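Local coordinates for actin-binding protein, cofilin/tropomyosin family protein, putative (Entamoeba histolytica, PDB 4LIZ) that binds actin filaments and stabilises them, and may help maintain filamentous actin during phagocytosis and pseudopod formation, at residues A14-D19 / E25-G30; S7-P12 / K106-N111. One frame throughout, in Å; residues are numbered along the deposited sequence.

Contact 1: A14-D19 / E25-G30; sequences AEVIDD and EFVVFG. With NA (sodium ion), chain C.
Val16, on the last turn of the N-terminal helix 10-17, packs onto the start of strand 26-32, the first strand of the central mixed sheet of this ADF-homology fold. The two pieces are joined by a short loop that turns round a sodium ion. Val16 has the most surface buried here, and its two methyls straddle the peptide link between Glu25 and Phe26. CG1, anti to the backbone N (chi1 169°), lies at the oxygen end, 3.7 Å from the carbonyl O of Glu25, a van der Waals contact. CG2 lies at the nitrogen end, 3.9 Å from Phe26 N, and also meets the CG1 methyl of Val27 at 4.1 Å, the one apolar side-chain pair of the contact.

Glu25 gives mainly its backbone. Its CB points away from the helix, and the carboxylate is held by the backbone N of Gly46 through OE1. A classic beta bulge sets Glu25 and Phe26 together opposite Gly44 of strand 37-44, while the Phe26 side chain lies on the other side of the sheet and touches Val51 of helix 48-54. Val27 points back at the helix; its CG2 stands 3.8 Å above the Phe29 ring plane, nearer the ring's edge than its centre.

Beyond Val16 the helix runs out into the ion site, where Asp18 is the first residue to leave helical geometry. The carbonyls of Asn21 and Val24 complete the protein ligands. From this segment the sodium ion takes Glu15 O at 2.3 Å and Asp18 O at 2.6 Å, and a water oxygen binds it at 2.4 Å.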
# COMPACT_ATOMS: atom_id res chain seq x y z
N ALA A 14 0.64 9.82 6.83
CA ALA A 14 0.87 11.25 6.80
C ALA A 14 2.32 11.60 6.36
O ALA A 14 2.58 12.56 5.65
CB ALA A 14 0.61 11.85 8.15
N GLU A 15 3.28 10.75 6.82
CA GLU A 15 4.66 10.92 6.42
C GLU A 15 4.85 10.84 4.90
O GLU A 15 5.60 11.56 4.27
CB GLU A 15 5.59 10.00 7.17
CG GLU A 15 5.63 10.23 8.67
CD GLU A 15 6.70 9.40 9.28
OE1 GLU A 15 6.49 8.25 9.63
OE2 GLU A 15 7.80 9.95 9.48
N VAL A 16 4.22 9.77 4.31
CA VAL A 16 4.28 9.63 2.85
C VAL A 16 3.70 10.84 2.12
O VAL A 16 4.37 11.35 1.26
CB VAL A 16 3.59 8.30 2.44
CG1 VAL A 16 3.42 8.28 0.93
CG2 VAL A 16 4.27 7.05 2.92
N ILE A 17 2.54 11.27 2.54
CA ILE A 17 1.88 12.40 1.94
C ILE A 17 2.68 13.70 2.09
O ILE A 17 2.69 14.48 1.21
CB ILE A 17 0.46 12.55 2.46
CG1 ILE A 17 -0.36 11.33 2.08
CG2 ILE A 17 -0.19 13.77 1.86
CD1 ILE A 17 -1.68 11.29 2.76
N ASP A 18 3.34 13.88 3.21
CA ASP A 18 4.02 15.12 3.50
C ASP A 18 5.19 15.30 2.56
O ASP A 18 6.15 14.65 2.64
CB ASP A 18 4.52 15.04 4.95
CG ASP A 18 5.15 16.31 5.47
OD1 ASP A 18 5.26 17.27 4.77
OD2 ASP A 18 5.53 16.24 6.62
N ASP A 19 5.05 16.29 1.69
CA ASP A 19 6.05 16.62 0.72
C ASP A 19 7.34 17.06 1.39
O ASP A 19 8.37 16.95 0.82
CB ASP A 19 5.60 17.79 -0.18
CG ASP A 19 4.54 17.41 -1.18
OD1 ASP A 19 4.28 16.26 -1.41
OD2 ASP A 19 3.97 18.37 -1.72
N GLU A 25 8.74 8.02 1.78
CA GLU A 25 8.06 8.02 0.47
C GLU A 25 7.19 6.73 0.35
O GLU A 25 6.37 6.69 -0.56
CB GLU A 25 9.08 8.09 -0.64
CG GLU A 25 9.86 9.42 -0.58
CD GLU A 25 10.94 9.42 -1.61
OE1 GLU A 25 11.59 8.42 -1.92
OE2 GLU A 25 11.23 10.58 -2.10
N PHE A 26 7.43 5.71 1.11
CA PHE A 26 6.61 4.49 1.13
C PHE A 26 6.51 3.91 2.48
O PHE A 26 7.39 4.11 3.35
CB PHE A 26 7.27 3.41 0.17
CG PHE A 26 8.37 2.59 0.76
CD1 PHE A 26 9.64 3.09 0.73
CD2 PHE A 26 8.15 1.41 1.38
CE1 PHE A 26 10.67 2.38 1.33
CE2 PHE A 26 9.14 0.67 1.96
CZ PHE A 26 10.42 1.23 1.99
N VAL A 27 5.47 3.10 2.72
CA VAL A 27 5.31 2.28 3.87
C VAL A 27 4.69 0.96 3.54
O VAL A 27 3.84 0.94 2.60
CB VAL A 27 4.57 2.98 5.02
CG1 VAL A 27 3.17 3.43 4.56
CG2 VAL A 27 4.46 2.17 6.29
N VAL A 28 5.14 -0.09 4.18
CA VAL A 28 4.53 -1.43 4.10
C VAL A 28 4.10 -1.83 5.46
O VAL A 28 4.92 -1.75 6.40
CB VAL A 28 5.49 -2.44 3.45
CG1 VAL A 28 4.84 -3.83 3.41
CG2 VAL A 28 5.93 -2.02 2.09
N PHE A 29 2.83 -2.25 5.64
CA PHE A 29 2.30 -2.74 6.84
C PHE A 29 2.11 -4.23 6.85
O PHE A 29 1.67 -4.81 5.82
CB PHE A 29 0.90 -2.13 7.16
CG PHE A 29 0.87 -0.61 7.24
CD1 PHE A 29 1.34 0.01 8.42
CD2 PHE A 29 0.45 0.20 6.20
CE1 PHE A 29 1.31 1.38 8.49
CE2 PHE A 29 0.43 1.59 6.35
CZ PHE A 29 0.89 2.14 7.49
N GLY A 30 2.50 -4.83 7.93
CA GLY A 30 2.18 -6.22 8.18
C GLY A 30 1.09 -6.38 9.18
O GLY A 30 0.57 -5.45 9.81
NA NA C . 6.97 12.16 2.52
O HOH W 1 7.72 12.99 0.44

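Contact 2: S7-P12 / K106-N111; sequences SEVAGP and KNVINN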
# COMPACT_ATOMS: atom_id res chain seq x y z
N SER A 7 -3.95 1.66 14.91
CA SER A 7 -3.22 2.78 15.52
C SER A 7 -1.90 3.13 14.84
O SER A 7 -1.45 4.30 14.95
CB SER A 7 -3.07 2.55 17.01
OG SER A 7 -2.34 1.47 17.36
N GLU A 8 -1.22 2.17 14.26
CA GLU A 8 0.07 2.35 13.59
C GLU A 8 0.00 2.93 12.20
O GLU A 8 1.02 3.20 11.59
CB GLU A 8 0.95 1.10 13.62
CG GLU A 8 1.32 0.55 14.97
CD GLU A 8 2.37 1.46 15.59
OE1 GLU A 8 3.40 1.70 14.92
OE2 GLU A 8 2.10 1.90 16.68
N VAL A 9 -1.18 3.07 11.63
CA VAL A 9 -1.34 3.41 10.21
C VAL A 9 -1.23 4.87 9.86
O VAL A 9 -0.61 5.27 8.91
CB VAL A 9 -2.64 2.76 9.63
CG1 VAL A 9 -2.82 3.14 8.16
CG2 VAL A 9 -2.63 1.26 9.84
N ALA A 10 -1.99 5.72 10.63
CA ALA A 10 -2.12 7.08 10.23
C ALA A 10 -0.80 7.89 10.17
O ALA A 10 -0.63 8.75 9.32
CB ALA A 10 -3.16 7.79 11.11
N GLY A 11 0.03 7.60 11.13
CA GLY A 11 1.30 8.31 11.19
C GLY A 11 2.18 8.23 9.96
O GLY A 11 2.57 9.20 9.30
N PRO A 12 2.49 6.95 9.59
CA PRO A 12 3.27 6.82 8.41
C PRO A 12 2.60 7.25 7.11
O PRO A 12 3.27 7.67 6.20
CB PRO A 12 3.59 5.28 8.36
CG PRO A 12 3.43 4.86 9.75
CD PRO A 12 2.36 5.70 10.38
N LYS A 106 -8.51 1.54 4.27
CA LYS A 106 -8.84 2.60 3.35
C LYS A 106 -9.58 3.73 3.98
O LYS A 106 -9.42 4.87 3.45
CB LYS A 106 -9.67 2.03 2.15
CG LYS A 106 -8.92 1.17 1.19
CD LYS A 106 -9.83 0.40 0.18
CE LYS A 106 -10.66 1.26 -0.62
NZ LYS A 106 -11.40 0.44 -1.59
N ASN A 107 -10.27 3.53 5.07
CA ASN A 107 -10.72 4.72 5.78
C ASN A 107 -9.71 5.60 6.47
O ASN A 107 -9.94 6.75 6.69
CB ASN A 107 -11.74 4.29 6.78
CG ASN A 107 -13.01 3.90 6.09
OD1 ASN A 107 -13.25 4.35 4.94
ND2 ASN A 107 -13.77 3.01 6.70
N VAL A 108 -8.54 5.07 6.68
CA VAL A 108 -7.42 5.87 7.16
C VAL A 108 -6.62 6.36 5.97
O VAL A 108 -6.18 7.55 5.97
CB VAL A 108 -6.51 5.04 8.10
CG1 VAL A 108 -5.26 5.85 8.57
CG2 VAL A 108 -7.30 4.42 9.22
N ILE A 109 -6.34 5.47 5.04
CA ILE A 109 -5.56 5.68 3.74
C ILE A 109 -6.63 6.01 2.70
O ILE A 109 -7.05 5.20 1.84
CB ILE A 109 -4.76 4.48 3.24
CG1 ILE A 109 -3.99 3.91 4.35
CG2 ILE A 109 -3.90 4.87 1.99
CD1 ILE A 109 -3.01 2.85 3.88
N ASN A 110 -7.15 7.22 2.85
CA ASN A 110 -8.17 7.75 1.97
C ASN A 110 -7.73 8.59 0.82
O ASN A 110 -8.55 9.00 0.08
CB ASN A 110 -9.22 8.48 2.82
CG ASN A 110 -8.59 9.49 3.71
OD1 ASN A 110 -7.71 10.16 3.27
ND2 ASN A 110 -8.93 9.49 5.02
N ASN A 111 -6.44 8.87 0.67
CA ASN A 111 -5.94 9.71 -0.41
C ASN A 111 -5.08 8.80 -1.32
O ASN A 111 -3.87 8.61 -1.11
CB ASN A 111 -5.02 10.80 0.15
CG ASN A 111 -4.58 11.79 -0.89
OD1 ASN A 111 -4.76 11.63 -2.11
ND2 ASN A 111 -4.02 12.87 -0.40
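Val9 and Val108 bring segment 7-12, which leads into helix 10-17, against the C-terminal end of the long helix 92-108, two helices on the same side of the central sheet of the ADF-homology fold. The contact is made of apolar side chains, and the valine pair is its centre. Their CG1 methyls touch at 3.7 Å, with the two side chains set obliquely to each other. In both residues CG1 is anti to the backbone N (chi1 179° in Val9, 177° in Val108), and this rotation turns the two methyls onto each other.

A second apolar pair lies deeper. Ile109, next in the chain, reaches Val9 with its CG1 methylene, 4.1 Å from Val9 CG1, the two side chains crossing at about a right angle. Val9 and Ile109 are both buried: Val9 also lies on Leu38 of strand 37-44, and Ile109 rests on Phe81 of strand 76-85. Toward the surface, Ala10 closes the contact: Val108 CG1 lies 3.8 Å from Ala10 CA and equally far from Ala10 CB, so one methyl packs against both backbone and side chain.

The polar groups of 106-111 find partners away from 7-12. The Lys106 ammonium group pairs with Glu115 on strand 114-118, and the carbonyl of Asn111 accepts a hydrogen bond from the Tyr64 hydroxyl of strand 60-69. More locally, two weak bonds meet at Asn110: its backbone N reaches Val108 O at 3.3 Å, and its side-chain ND2 reaches Asn107 O at 3.4 Å with a bent N-H...O angle of 137°.

Overall arrangement
Both contacts use helix 10-17, contact 2 at its beginning and contact 1 at its end, and their centres are about 9 Å apart. Along the chain the order is 7-12, 14-19, 25-30 and then, after most of the sheet, 106-111, so the short-range contact falls within the long span bridged by contact 2. One joins the helix to strand 26-32, the other to the end of helix 92-108. They meet directly: Phe29 CZ packs 3.7 Å from Val9 CA, and Val27 CG2 lies 3.8 Å from Pro12 CB. Together they seat the N-terminal helix on the sheet of this actin-binding domain, beside the long helix.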